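PDB 5GUF: CDP-archaeol synthase from Aeropyrum pernix K1, which catalyses formation of CDP-archaeol from CTP and 2,3-bis-O-(geranylgeranyl)-sn-glycerol 1-phosphate, releasing diphosphate, in archaeal membrane-lipid synthesis. Local coordinates for residues Leu15-Leu20 with Tyr139-Arg144; Met21-Ile26 with Val87-Ile92; Pro39-Val44 with Gly49-Gly54; Glu60-Gly65 with Gly95-Asp100. All blocks are in the same frame, centred on the assembly; numbering follows the deposited sequence.

In the fold
The four contacts run through the helical body of this membrane enzyme. Contact 1, which joins helix 14-29 to the chain around strand 140-141, closes the widest loop of sequence and holds the other three within it. Contact 2 packs the same helix on helix 84-109, its centre about 13 Å from that of contact 1, and Tyr-139 and His-88 link the two. Contact 4 uses helix 84-109 again, now against helix 59-80, where CTP binds; it touches contact 2 through Ala-24 and Ala-96. Contact 3 folds the loop before helix 59-80, with its centre about 16 Å from contact 4 and 34 Å from contact 1, so the series leads from the buried helices to the nucleotide end.

Contact 1 (Leu15-Leu20 with Tyr139-Arg144); sequences LEAIIL and YTWTPR. With MG (magnesium ion), chain D.
Over one face of the Tyr-139 ring lies the CD1 methyl of Leu-20, 4.1 Å from the ring centroid and 26° off the normal, a CH-pi contact; the CD2 methyl reaches the same ring nearer its rim. Towards the indole of Trp-141 the approach is oblique: Ala-17 CB touches Trp-141 CZ3 at 3.5 Å, and Leu-20 CD2 meets Trp-141 CZ2 at 3.8 Å. Leu-20 thus spreads its fork between two rings. With CG opposite the backbone N (chi1 -176°), the branch leaves the helix towards the facing chain, CD1 serving the tyrosine and CD2 lying between both rings. Ala-17, a turn earlier, is small enough to let the six-membered ring of the indole come close to the helix.

The polar atoms of both rings find partners elsewhere: Tyr-139 OH bonds His-88 ND1, and Trp-141 NE1 bonds Ser-134 OG. With an alanine here in place of Tyr-139, Leu-20 CD1 would probably lose the face it rests on and His-88 its hydroxyl mate, opening a gap between helix and loop.

Glu-16 binds a magnesium ion, chiefly through OE2 at 2.2 Å, with OE1 farther off at 2.7 Å; Asp-8, Arg-10 O, Asp-12 and two waters complete the site. Next to Arg-10, Ile-11 touches Ala-17, Leu-20 and both rings. Chemically, Leu-20 bridges the two rings and Ala-17 backs the indole, while the hydrogen bonds of Tyr-139 OH and Trp-141 NE1 probably help to fix the rings.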
loop_
_atom_site.group_PDB
_atom_site.type_symbol
_atom_site.label_atom_id
_atom_site.label_comp_id
_atom_site.label_asym_id
_atom_site.label_seq_id
_atom_site.Cartn_x
_atom_site.Cartn_y
_atom_site.Cartn_z
ATOM N N LEU A 15 9.740 -17.992 4.223
ATOM C CA LEU A 15 9.508 -18.706 5.474
ATOM C C LEU A 15 10.269 -18.058 6.623
ATOM O O LEU A 15 9.748 -17.952 7.743
ATOM C CB LEU A 15 9.901 -20.174 5.322
ATOM C CG LEU A 15 9.915 -20.998 6.617
ATOM C CD1 LEU A 15 8.576 -20.915 7.322
ATOM C CD2 LEU A 15 10.307 -22.473 6.353
ATOM N N GLU A 16 11.492 -17.594 6.355
ATOM C CA GLU A 16 12.276 -16.911 7.377
ATOM C C GLU A 16 11.636 -15.574 7.742
ATOM O O GLU A 16 11.570 -15.208 8.921
ATOM C CB GLU A 16 13.721 -16.758 6.872
ATOM C CG GLU A 16 14.685 -15.895 7.693
ATOM C CD GLU A 16 16.140 -15.976 7.163
ATOM O OE1 GLU A 16 17.083 -16.179 7.965
ATOM O OE2 GLU A 16 16.336 -15.852 5.935
ATOM N N ALA A 17 11.114 -14.852 6.749
ATOM C CA ALA A 17 10.348 -13.646 7.050
ATOM C C ALA A 17 9.107 -13.983 7.857
ATOM O O ALA A 17 8.726 -13.242 8.770
ATOM C CB ALA A 17 9.955 -12.930 5.757
ATOM N N ILE A 18 8.460 -15.102 7.538
ATOM C CA ILE A 18 7.227 -15.428 8.237
ATOM C C ILE A 18 7.525 -15.778 9.685
ATOM O O ILE A 18 6.772 -15.394 10.587
ATOM C CB ILE A 18 6.484 -16.545 7.490
ATOM C CG1 ILE A 18 5.742 -15.946 6.288
ATOM C CG2 ILE A 18 5.537 -17.281 8.420
ATOM C CD1 ILE A 18 5.340 -16.970 5.246
ATOM N N ILE A 19 8.657 -16.440 9.945
ATOM C CA ILE A 19 9.020 -16.743 11.327
ATOM C C ILE A 19 9.336 -15.465 12.085
ATOM O O ILE A 19 8.878 -15.255 13.214
ATOM C CB ILE A 19 10.202 -17.724 11.378
ATOM C CG1 ILE A 19 9.824 -19.045 10.738
ATOM C CG2 ILE A 19 10.663 -17.939 12.820
ATOM C CD1 ILE A 19 10.942 -20.054 10.819
ATOM N N LEU A 20 10.144 -14.597 11.485
ATOM C CA LEU A 20 10.495 -13.355 12.157
ATOM C C LEU A 20 9.255 -12.505 12.434
ATOM O O LEU A 20 9.134 -11.893 13.502
ATOM C CB LEU A 20 11.516 -12.595 11.312
ATOM C CG LEU A 20 12.077 -11.300 11.887
ATOM C CD1 LEU A 20 12.921 -11.573 13.134
ATOM C CD2 LEU A 20 12.895 -10.622 10.807
ATOM N N TYR A 139 18.591 -6.426 11.285
ATOM C CA TYR A 139 18.240 -7.333 10.200
ATOM C C TYR A 139 18.312 -6.628 8.852
ATOM O O TYR A 139 17.898 -5.475 8.708
ATOM C CB TYR A 139 16.819 -7.894 10.395
ATOM C CG TYR A 139 16.689 -8.845 11.558
ATOM C CD1 TYR A 139 16.944 -10.202 11.399
ATOM C CD2 TYR A 139 16.341 -8.383 12.821
ATOM C CE1 TYR A 139 16.836 -11.073 12.469
ATOM C CE2 TYR A 139 16.252 -9.237 13.881
ATOM C CZ TYR A 139 16.499 -10.576 13.704
ATOM O OH TYR A 139 16.395 -11.412 14.777
ATOM N N THR A 140 18.789 -7.336 7.844
ATOM C CA THR A 140 18.724 -6.849 6.478
ATOM C C THR A 140 17.700 -7.678 5.724
ATOM O O THR A 140 17.765 -8.910 5.741
ATOM C CB THR A 140 20.086 -6.922 5.783
ATOM O OG1 THR A 140 20.952 -5.924 6.337
ATOM C CG2 THR A 140 19.948 -6.698 4.258
ATOM N N TRP A 141 16.753 -7.003 5.076
ATOM C CA TRP A 141 15.766 -7.659 4.230
ATOM C C TRP A 141 16.196 -7.540 2.776
ATOM O O TRP A 141 16.730 -6.511 2.370
ATOM C CB TRP A 141 14.384 -7.026 4.405
ATOM C CG TRP A 141 13.733 -7.356 5.711
ATOM C CD1 TRP A 141 14.148 -6.973 6.947
ATOM C CD2 TRP A 141 12.568 -8.160 5.912
ATOM N NE1 TRP A 141 13.318 -7.482 7.904
ATOM C CE2 TRP A 141 12.336 -8.216 7.298
ATOM C CE3 TRP A 141 11.691 -8.827 5.055
ATOM C CZ2 TRP A 141 11.253 -8.900 7.851
ATOM C CZ3 TRP A 141 10.620 -9.511 5.604
ATOM C CH2 TRP A 141 10.412 -9.542 6.988
ATOM N N THR A 142 15.976 -8.581 2.003
ATOM C CA THR A 142 15.991 -8.298 0.578
ATOM C C THR A 142 14.676 -7.634 0.175
ATOM O O THR A 142 13.621 -7.909 0.767
ATOM C CB THR A 142 16.195 -9.565 -0.247
ATOM O OG1 THR A 142 15.075 -10.431 -0.057
ATOM C CG2 THR A 142 17.482 -10.281 0.185
ATOM N N PRO A 143 14.723 -6.737 -0.813
ATOM C CA PRO A 143 13.480 -6.099 -1.270
ATOM C C PRO A 143 12.444 -7.101 -1.721
ATOM O O PRO A 143 11.257 -6.914 -1.444
ATOM C CB PRO A 143 13.952 -5.201 -2.426
ATOM C CG PRO A 143 15.401 -4.948 -2.141
ATOM C CD PRO A 143 15.919 -6.206 -1.494
ATOM N N ARG A 144 12.861 -8.173 -2.401
ATOM C CA ARG A 144 11.902 -9.161 -2.888
ATOM C C ARG A 144 11.162 -9.829 -1.737
ATOM O O ARG A 144 9.937 -9.992 -1.786
ATOM C CB ARG A 144 12.607 -10.215 -3.742
ATOM C CG ARG A 144 11.684 -11.359 -4.124
ATOM C CD ARG A 144 12.315 -12.397 -5.037
ATOM N NE ARG A 144 12.778 -11.827 -6.311
ATOM C CZ ARG A 144 12.024 -11.646 -7.399
ATOM N NH1 ARG A 144 10.725 -11.941 -7.399
ATOM N NH2 ARG A 144 12.571 -11.131 -8.487
HETATM MG MG MG D . 18.558 -15.691 5.734
HETATM O O HOH W 1 20.674 -15.936 4.384
HETATM O O HOH W 2 18.570 -17.362 5.093
#

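Contact 2 (Met21-Ile26 with Val87-Ile92); sequences MLPAMI and VHSPAI
Ile-92 presents its CG2 branch to helix 14-29 and touches two residues with it, Ala-24 CB at 4.0 Å and Met-21 CE at 4.1 Å. Its CG1 arm sits beside the backbone N, which leaves CG2 trans to that N and directed at the other helix. Met-21 reaches this methyl by a detour. Its CB points away from helix 84-109, but CG is rotated next to the backbone N (chi1 -74°) and the chain bends again at the next two bonds, bringing the terminal methyl round to meet Ile-92 at about a right angle. A flexible, unbranched methionine suits such a curved path, and Ala-24 beside it is short enough to let the isoleucine in.

The second point of contact is Pro-23 against Ser-89. Pro-23 CG lies 3.3 Å from Ser-89 OG, and Pro-23 CB 3.8 Å from Ser-89 CB. Ser-89 OG is opposite the carbonyl carbon (chi1 -64°), a conformation that lets it bond Leu-85 O one turn back, so a buried hydroxyl is satisfied within its own helix while it borders a proline ring. Both helices are kinked at a proline: Pro-23 has no N-H to give to the preceding turn, and Pro-90 interrupts the other helix in the same way.

The short segments cross at -40°, their directions roughly shared. Ala-130 of helix 121-136 covers Met-21, Ala-24 and Ile-92 from a third side. Pro-23, Ala-24 and Ser-89, small or compact, are consistent with the 8.6 Å approach between the axes of two proline-kinked helices in the predicted transmembrane bundle.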
loop_
_atom_site.group_PDB
_atom_site.type_symbol
_atom_site.label_atom_id
_atom_site.label_comp_id
_atom_site.label_asym_id
_atom_site.label_seq_id
_atom_site.Cartn_x
_atom_site.Cartn_y
_atom_site.Cartn_z
ATOM N N MET A 21 8.307 -12.487 11.504
ATOM C CA MET A 21 7.163 -11.588 11.585
ATOM C C MET A 21 5.967 -12.148 12.352
ATOM O O MET A 21 5.055 -11.374 12.681
ATOM C CB MET A 21 6.703 -11.217 10.182
ATOM C CG MET A 21 7.621 -10.240 9.476
ATOM S SD MET A 21 7.507 -8.583 10.200
ATOM C CE MET A 21 9.140 -8.431 10.919
ATOM N N LEU A 22 5.927 -13.453 12.630
ATOM C CA LEU A 22 4.747 -14.018 13.282
ATOM C C LEU A 22 4.447 -13.380 14.636
ATOM O O LEU A 22 3.261 -13.242 14.969
ATOM C CB LEU A 22 4.884 -15.545 13.395
ATOM C CG LEU A 22 4.261 -16.324 12.219
ATOM C CD1 LEU A 22 4.801 -17.746 12.127
ATOM C CD2 LEU A 22 2.741 -16.349 12.302
ATOM N N PRO A 23 5.425 -12.978 15.447
ATOM C CA PRO A 23 5.069 -12.206 16.653
ATOM C C PRO A 23 4.334 -10.913 16.352
ATOM O O PRO A 23 3.417 -10.544 17.094
ATOM C CB PRO A 23 6.432 -11.948 17.312
ATOM C CG PRO A 23 7.230 -13.155 16.925
ATOM C CD PRO A 23 6.795 -13.516 15.521
ATOM N N ALA A 24 4.716 -10.206 15.285
ATOM C CA ALA A 24 4.020 -8.976 14.908
ATOM C C ALA A 24 2.596 -9.270 14.442
ATOM O O ALA A 24 1.647 -8.587 14.841
ATOM C CB ALA A 24 4.808 -8.256 13.809
ATOM N N MET A 25 2.438 -10.272 13.570
ATOM C CA MET A 25 1.114 -10.707 13.140
ATOM C C MET A 25 0.237 -11.046 14.339
ATOM O O MET A 25 -0.942 -10.676 14.393
ATOM C CB MET A 25 1.241 -11.924 12.226
ATOM C CG MET A 25 1.706 -11.610 10.817
ATOM S SD MET A 25 1.821 -13.098 9.793
ATOM C CE MET A 25 3.550 -13.499 9.965
ATOM N N ILE A 26 0.812 -11.739 15.325
ATOM C CA ILE A 26 0.054 -12.120 16.504
ATOM C C ILE A 26 -0.196 -10.909 17.397
ATOM O O ILE A 26 -1.278 -10.764 17.972
ATOM C CB ILE A 26 0.768 -13.263 17.247
ATOM C CG1 ILE A 26 0.459 -14.575 16.521
ATOM C CG2 ILE A 26 0.279 -13.356 18.677
ATOM C CD1 ILE A 26 1.414 -15.690 16.808
ATOM N N VAL A 87 14.346 -12.380 22.417
ATOM C CA VAL A 87 14.716 -11.039 22.840
ATOM C C VAL A 87 14.178 -9.983 21.881
ATOM O O VAL A 87 13.748 -8.917 22.311
ATOM C CB VAL A 87 16.251 -10.969 22.965
ATOM C CG1 VAL A 87 16.730 -9.523 23.195
ATOM C CG2 VAL A 87 16.719 -11.896 24.072
ATOM N N HIS A 88 14.183 -10.273 20.578
ATOM C CA HIS A 88 13.786 -9.304 19.561
ATOM C C HIS A 88 12.271 -9.187 19.407
ATOM O O HIS A 88 11.759 -8.101 19.077
ATOM C CB HIS A 88 14.386 -9.702 18.218
ATOM C CG HIS A 88 15.867 -9.525 18.141
ATOM N ND1 HIS A 88 16.635 -10.105 17.152
ATOM C CD2 HIS A 88 16.722 -8.819 18.920
ATOM C CE1 HIS A 88 17.900 -9.773 17.333
ATOM N NE2 HIS A 88 17.978 -8.986 18.392
ATOM N N SER A 89 11.545 -10.295 19.593
ATOM C CA SER A 89 10.119 -10.299 19.278
ATOM C C SER A 89 9.322 -9.299 20.105
ATOM O O SER A 89 8.366 -8.720 19.559
ATOM C CB SER A 89 9.545 -11.710 19.433
ATOM O OG SER A 89 10.131 -12.600 18.484
ATOM N N PRO A 90 9.633 -9.046 21.383
ATOM C CA PRO A 90 8.929 -7.952 22.074
ATOM C C PRO A 90 9.087 -6.604 21.381
ATOM O O PRO A 90 8.088 -5.895 21.191
ATOM C CB PRO A 90 9.558 -7.956 23.480
ATOM C CG PRO A 90 10.046 -9.377 23.668
ATOM C CD PRO A 90 10.521 -9.797 22.300
ATOM N N ALA A 91 10.316 -6.229 20.998
ATOM C CA ALA A 91 10.507 -4.963 20.292
ATOM C C ALA A 91 9.750 -4.950 18.967
ATOM O O ALA A 91 9.139 -3.936 18.608
ATOM C CB ALA A 91 11.998 -4.701 20.059
ATOM N N ILE A 92 9.775 -6.071 18.230
ATOM C CA ILE A 92 9.060 -6.152 16.958
ATOM C C ILE A 92 7.557 -6.043 17.181
ATOM O O ILE A 92 6.853 -5.344 16.436
ATOM C CB ILE A 92 9.431 -7.450 16.210
ATOM C CG1 ILE A 92 10.926 -7.455 15.844
ATOM C CG2 ILE A 92 8.583 -7.633 14.951
ATOM C CD1 ILE A 92 11.336 -8.546 14.863
#

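Contact 3 (Pro39-Val44 with Gly49-Gly54); sequences PVDMGV and GRRLLG
Two overlapping beta turns, type I from Pro-39 to Met-42 and type I' from Asp-41 to Val-44, fold 39-44 against the irregular segment 49-54, to which it is tied by Leu-52 N donating to Val-44 O at 2.9 Å. Asp-41 CG stands between the backbone N and the carbonyl carbon (chi1 71°), turning the carboxylate towards Arg-51.

The arginine grips it side-on in a salt bridge. Arg-51 NH2 meets Asp-41 OD1 at 2.6 Å on the syn lone pair, nearly straight at 170°, while Arg-51 NE reaches Asp-41 OD2 at 3.0 Å with more tilt, as the two planar groups stand 51° apart. Asp-41 OD1 also takes Gly-43 N at 2.8 Å, closing an Asx turn. Asp-41 OD2 further accepts Leu-53 N on its anti lone pair and, from above the carboxylate plane, Gly-54 N, both at 2.9 Å. Gly-43 CA and Gly-54 CA lie over opposite faces of the guanidinium. Both residues have positive phi, which suits glycine, and at Gly-54 a beta carbon would be jammed against the preceding carbonyl O. Arg-51 NH1 has a second acid partner, Asp-55. Val-40 CG1 packs on Leu-53 CD1 at 4.0 Å, and Leu-52 and Leu-53 rest on Phe-105 of helix 84-109.

An asparagine in place of Asp-41 would probably cost Arg-51 one of its two acid partners and leave an N-H donor facing an amide nitrogen. Five N-H groups around the carboxylate would probably favour its ionised form, and they tie together this irregular loop, whose Val-40 is backbone-hydrogen-bonded to Lys-57.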
loop_
_atom_site.group_PDB
_atom_site.type_symbol
_atom_site.label_atom_id
_atom_site.label_comp_id
_atom_site.label_asym_id
_atom_site.label_seq_id
_atom_site.Cartn_x
_atom_site.Cartn_y
_atom_site.Cartn_z
ATOM N N PRO A 39 -9.271 4.080 25.841
ATOM C CA PRO A 39 -8.518 4.511 24.659
ATOM C C PRO A 39 -7.117 4.973 25.018
ATOM O O PRO A 39 -6.898 5.668 26.013
ATOM C CB PRO A 39 -9.357 5.669 24.106
ATOM C CG PRO A 39 -10.053 6.227 25.311
ATOM C CD PRO A 39 -10.356 5.016 26.183
ATOM N N VAL A 40 -6.161 4.579 24.179
ATOM C CA VAL A 40 -4.800 5.089 24.295
ATOM C C VAL A 40 -4.790 6.617 24.279
ATOM O O VAL A 40 -4.017 7.255 25.006
ATOM C CB VAL A 40 -3.924 4.505 23.169
ATOM C CG1 VAL A 40 -2.512 5.043 23.260
ATOM C CG2 VAL A 40 -3.925 2.976 23.235
ATOM N N ASP A 41 -5.645 7.234 23.453
ATOM C CA ASP A 41 -5.600 8.686 23.289
ATOM C C ASP A 41 -6.408 9.435 24.353
ATOM O O ASP A 41 -6.603 10.644 24.212
ATOM C CB ASP A 41 -6.057 9.099 21.872
ATOM C CG ASP A 41 -7.563 8.900 21.628
ATOM O OD1 ASP A 41 -8.302 8.539 22.561
ATOM O OD2 ASP A 41 -8.019 9.108 20.480
ATOM N N MET A 42 -6.877 8.757 25.400
ATOM C CA MET A 42 -7.637 9.383 26.485
ATOM C C MET A 42 -8.866 10.134 25.987
ATOM O O MET A 42 -9.390 10.997 26.698
ATOM C CB MET A 42 -6.761 10.333 27.317
ATOM C CG MET A 42 -5.573 9.652 27.982
ATOM S SD MET A 42 -6.113 8.386 29.155
ATOM C CE MET A 42 -5.257 6.946 28.517
ATOM N N GLY A 43 -9.339 9.824 24.778
ATOM C CA GLY A 43 -10.460 10.525 24.183
ATOM C C GLY A 43 -10.156 11.903 23.623
ATOM O O GLY A 43 -11.094 12.645 23.329
ATOM N N VAL A 44 -8.880 12.261 23.451
ATOM C CA VAL A 44 -8.512 13.585 22.953
ATOM C C VAL A 44 -8.955 13.778 21.505
ATOM O O VAL A 44 -8.766 12.903 20.645
ATOM C CB VAL A 44 -6.994 13.792 23.065
ATOM C CG1 VAL A 44 -6.592 15.048 22.336
ATOM C CG2 VAL A 44 -6.555 13.853 24.517
ATOM N N GLY A 49 -11.101 18.442 14.510
ATOM C CA GLY A 49 -12.363 17.840 14.886
ATOM C C GLY A 49 -12.350 16.338 15.062
ATOM O O GLY A 49 -13.384 15.770 15.435
ATOM N N ARG A 50 -11.228 15.677 14.809
ATOM C CA ARG A 50 -11.162 14.227 14.836
ATOM C C ARG A 50 -10.378 13.768 16.058
ATOM O O ARG A 50 -9.519 14.487 16.577
ATOM C CB ARG A 50 -10.502 13.686 13.558
ATOM C CG ARG A 50 -11.314 13.885 12.278
ATOM C CD ARG A 50 -12.673 13.228 12.390
ATOM N NE ARG A 50 -13.658 13.891 11.539
ATOM C CZ ARG A 50 -14.502 13.273 10.718
ATOM N NH1 ARG A 50 -14.515 11.951 10.622
ATOM N NH2 ARG A 50 -15.342 13.996 9.990
ATOM N N ARG A 51 -10.663 12.541 16.494
ATOM C CA ARG A 51 -9.905 11.947 17.591
ATOM C C ARG A 51 -8.435 11.833 17.212
ATOM O O ARG A 51 -8.077 11.731 16.035
ATOM C CB ARG A 51 -10.462 10.574 17.940
ATOM C CG ARG A 51 -11.809 10.626 18.626
ATOM C CD ARG A 51 -11.666 10.949 20.097
ATOM N NE ARG A 51 -10.948 9.890 20.804
ATOM C CZ ARG A 51 -11.473 8.719 21.176
ATOM N NH1 ARG A 51 -12.747 8.413 20.927
ATOM N NH2 ARG A 51 -10.713 7.842 21.808
ATOM N N LEU A 52 -7.573 11.896 18.221
ATOM C CA LEU A 52 -6.148 11.696 17.980
ATOM C C LEU A 52 -5.888 10.305 17.399
ATOM O O LEU A 52 -5.189 10.160 16.387
ATOM C CB LEU A 52 -5.378 11.902 19.281
ATOM C CG LEU A 52 -3.898 11.534 19.268
ATOM C CD1 LEU A 52 -3.136 12.501 18.388
ATOM C CD2 LEU A 52 -3.329 11.493 20.686
ATOM N N LEU A 53 -6.471 9.271 18.016
ATOM C CA LEU A 53 -6.402 7.893 17.533
ATOM C C LEU A 53 -7.764 7.269 17.309
ATOM O O LEU A 53 -7.949 6.551 16.324
ATOM C CB LEU A 53 -5.604 7.008 18.508
ATOM C CG LEU A 53 -4.100 7.322 18.631
ATOM C CD1 LEU A 53 -3.390 6.347 19.595
ATOM C CD2 LEU A 53 -3.389 7.354 17.269
ATOM N N GLY A 54 -8.732 7.538 18.185
ATOM C CA GLY A 54 -10.022 6.890 18.132
ATOM C C GLY A 54 -10.126 5.785 19.166
ATOM O O GLY A 54 -9.144 5.377 19.801
HETATM O O HOH W 3 -7.040 5.802 21.463
#

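Contact 4 (Glu60-Gly65 with Gly95-Asp100); sequences EGLLAG and GALAGD. With K (potassium ion), chain F; CTP (cytidine-5'-triphosphate), chain B.
Apolar packing joins the two helices through Leu-62 and Leu-97, whose side chains run antiparallel alongside one another. Leu-62 CD2 lies 3.9 Å from Leu-97 CB, while Leu-97 CD1 reaches back over the other backbone to Leu-62 O at 3.5 Å and Gly-65 C at 4.0 Å. Leu-97 has CG beside its backbone N (chi1 -67°), and its branch enters the groove above Gly-65. Glycine is needed there, since a beta carbon at that place would run into Leu-97 CD2. Val-40 of the loop before this helix also packs against Leu-62.

Leu-62 and its neighbour Gly-61 also meet the nucleotide. Leu-62 CD2 touches N4 of the cytosine of CTP at 3.6 Å, so one methyl serves both the neighbouring helix and the base. Gly-61 CA lies 3.5 Å from N3 of CTP; any side chain here would collide with the ring.

Ionic interactions belong to Asp-100, three residues after Leu-97 on helix 84-109. Its CG is trans to the backbone N (chi1 174°), and Asp-100 OD1 binds the potassium ion at 2.7 Å. The alpha-phosphate oxygen O2A of CTP shares this ion at 2.8 Å; Asp-122 O and three waters bind it as well. Asp-100 OD2 forms a salt bridge with Lys-57, whose NZ also hydrogen-bonds CTP.

Around the base, then, glycine and leucine give shape and an apolar surface. At the phosphates, potassium bridges Asp-100 OD1 and CTP O2A and probably offsets their mutual repulsion, and Lys-57, paired with Asp-100, joins Lys-107, Arg-108 and Arg-114 in holding CTP.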
loop_
_atom_site.group_PDB
_atom_site.type_symbol
_atom_site.label_atom_id
_atom_site.label_comp_id
_atom_site.label_asym_id
_atom_site.label_seq_id
_atom_site.Cartn_x
_atom_site.Cartn_y
_atom_site.Cartn_z
ATOM N N GLU A 60 -5.797 -1.914 26.931
ATOM C CA GLU A 60 -5.879 -3.362 27.040
ATOM C C GLU A 60 -5.449 -4.010 25.734
ATOM O O GLU A 60 -4.787 -5.054 25.736
ATOM C CB GLU A 60 -7.302 -3.789 27.412
ATOM C CG GLU A 60 -7.924 -3.039 28.587
ATOM C CD GLU A 60 -8.603 -1.709 28.173
ATOM O OE1 GLU A 60 -7.920 -0.794 27.659
ATOM O OE2 GLU A 60 -9.832 -1.585 28.351
ATOM N N GLY A 61 -5.798 -3.387 24.610
ATOM C CA GLY A 61 -5.337 -3.889 23.327
ATOM C C GLY A 61 -3.825 -3.908 23.230
ATOM O O GLY A 61 -3.225 -4.905 22.820
ATOM N N LEU A 62 -3.183 -2.812 23.625
ATOM C CA LEU A 62 -1.733 -2.750 23.535
ATOM C C LEU A 62 -1.073 -3.796 24.430
ATOM O O LEU A 62 -0.087 -4.423 24.030
ATOM C CB LEU A 62 -1.241 -1.355 23.902
ATOM C CG LEU A 62 -1.452 -0.229 22.907
ATOM C CD1 LEU A 62 -0.628 0.980 23.353
ATOM C CD2 LEU A 62 -1.047 -0.692 21.519
ATOM N N LEU A 63 -1.590 -3.984 25.647
ATOM C CA LEU A 63 -0.963 -4.914 26.583
ATOM C C LEU A 63 -1.129 -6.361 26.136
ATOM O O LEU A 63 -0.166 -7.135 26.139
ATOM C CB LEU A 63 -1.536 -4.719 27.983
ATOM C CG LEU A 63 -1.076 -3.408 28.605
ATOM C CD1 LEU A 63 -1.933 -3.067 29.822
ATOM C CD2 LEU A 63 0.405 -3.522 28.953
ATOM N N ALA A 64 -2.350 -6.745 25.758
ATOM C CA ALA A 64 -2.581 -8.088 25.241
ATOM C C ALA A 64 -1.769 -8.332 23.980
ATOM O O ALA A 64 -1.211 -9.418 23.796
ATOM C CB ALA A 64 -4.073 -8.304 24.970
ATOM N N GLY A 65 -1.689 -7.327 23.103
ATOM C CA GLY A 65 -0.887 -7.473 21.900
ATOM C C GLY A 65 0.576 -7.682 22.228
ATOM O O GLY A 65 1.235 -8.581 21.693
ATOM N N GLY A 95 6.807 -2.491 17.518
ATOM C CA GLY A 95 6.741 -1.844 16.218
ATOM C C GLY A 95 5.451 -2.151 15.479
ATOM O O GLY A 95 4.877 -1.285 14.815
ATOM N N ALA A 96 4.978 -3.390 15.574
ATOM C CA ALA A 96 3.701 -3.704 14.959
ATOM C C ALA A 96 2.589 -2.889 15.598
ATOM O O ALA A 96 1.727 -2.351 14.898
ATOM C CB ALA A 96 3.407 -5.198 15.077
ATOM N N LEU A 97 2.608 -2.768 16.930
ATOM C CA LEU A 97 1.555 -2.025 17.618
ATOM C C LEU A 97 1.655 -0.529 17.325
ATOM O O LEU A 97 0.631 0.145 17.151
ATOM C CB LEU A 97 1.624 -2.292 19.123
ATOM C CG LEU A 97 1.290 -3.731 19.530
ATOM C CD1 LEU A 97 1.703 -4.043 20.990
ATOM C CD2 LEU A 97 -0.179 -4.082 19.272
ATOM N N ALA A 98 2.882 0.003 17.261
ATOM C CA ALA A 98 3.075 1.418 16.966
ATOM C C ALA A 98 2.636 1.744 15.544
ATOM O O ALA A 98 1.989 2.774 15.307
ATOM C CB ALA A 98 4.547 1.799 17.181
ATOM N N GLY A 99 2.962 0.859 14.592
ATOM C CA GLY A 99 2.574 1.081 13.207
ATOM C C GLY A 99 1.069 1.027 12.999
ATOM O O GLY A 99 0.516 1.780 12.195
ATOM N N ASP A 100 0.386 0.138 13.715
ATOM C CA ASP A 100 -1.067 0.109 13.643
ATOM C C ASP A 100 -1.672 1.394 14.207
ATOM O O ASP A 100 -2.635 1.937 13.650
ATOM C CB ASP A 100 -1.588 -1.117 14.384
ATOM C CG ASP A 100 -3.087 -1.151 14.475
ATOM O OD1 ASP A 100 -3.766 -1.188 13.426
ATOM O OD2 ASP A 100 -3.589 -1.151 15.618
HETATM K K K F . -5.533 -1.967 11.521
HETATM N N1 CTP B . -7.917 -2.922 19.176
HETATM C C2 CTP B . -7.621 -2.449 20.452
HETATM N N3 CTP B . -6.408 -1.838 20.733
HETATM C C4 CTP B . -5.447 -1.749 19.736
HETATM C C5 CTP B . -5.724 -2.266 18.464
HETATM C C6 CTP B . -7.020 -2.689 18.153
HETATM O O2 CTP B . -8.446 -2.567 21.355
HETATM N N4 CTP B . -4.278 -1.174 20.006
HETATM C "C1'" CTP B . -9.219 -3.621 18.953
HETATM C "C2'" CTP B . -10.362 -2.619 18.876
HETATM O "O2'" CTP B . -11.531 -3.239 19.365
HETATM C "C3'" CTP B . -10.517 -2.397 17.394
HETATM C "C4'" CTP B . -10.279 -3.809 16.875
HETATM O "O4'" CTP B . -9.285 -4.363 17.736
HETATM O "O3'" CTP B . -11.791 -1.897 17.085
HETATM C "C5'" CTP B . -9.877 -3.833 15.400
HETATM O "O5'" CTP B . -8.625 -3.212 15.195
HETATM P PA CTP B . -8.478 -2.075 14.072
HETATM O O1A CTP B . -9.114 -2.621 12.812
HETATM O O2A CTP B . -7.036 -1.668 13.850
HETATM O O3A CTP B . -9.305 -0.830 14.680
HETATM P PB CTP B . -10.563 -0.128 13.957
HETATM O O1B CTP B . -11.818 -0.501 14.718
HETATM O O2B CTP B . -10.715 -0.511 12.508
HETATM O O3B CTP B . -10.208 1.444 14.113
HETATM P PG CTP B . -9.299 2.268 13.050
HETATM O O1G CTP B . -10.217 2.935 12.058
HETATM O O2G CTP B . -8.495 3.240 13.856
HETATM O O3G CTP B . -8.358 1.359 12.310
HETATM O O HOH W 4 -4.799 0.904 12.187
HETATM O O HOH W 5 -7.991 -0.481 11.045
HETATM O O HOH W 6 -3.523 -3.505 11.850
#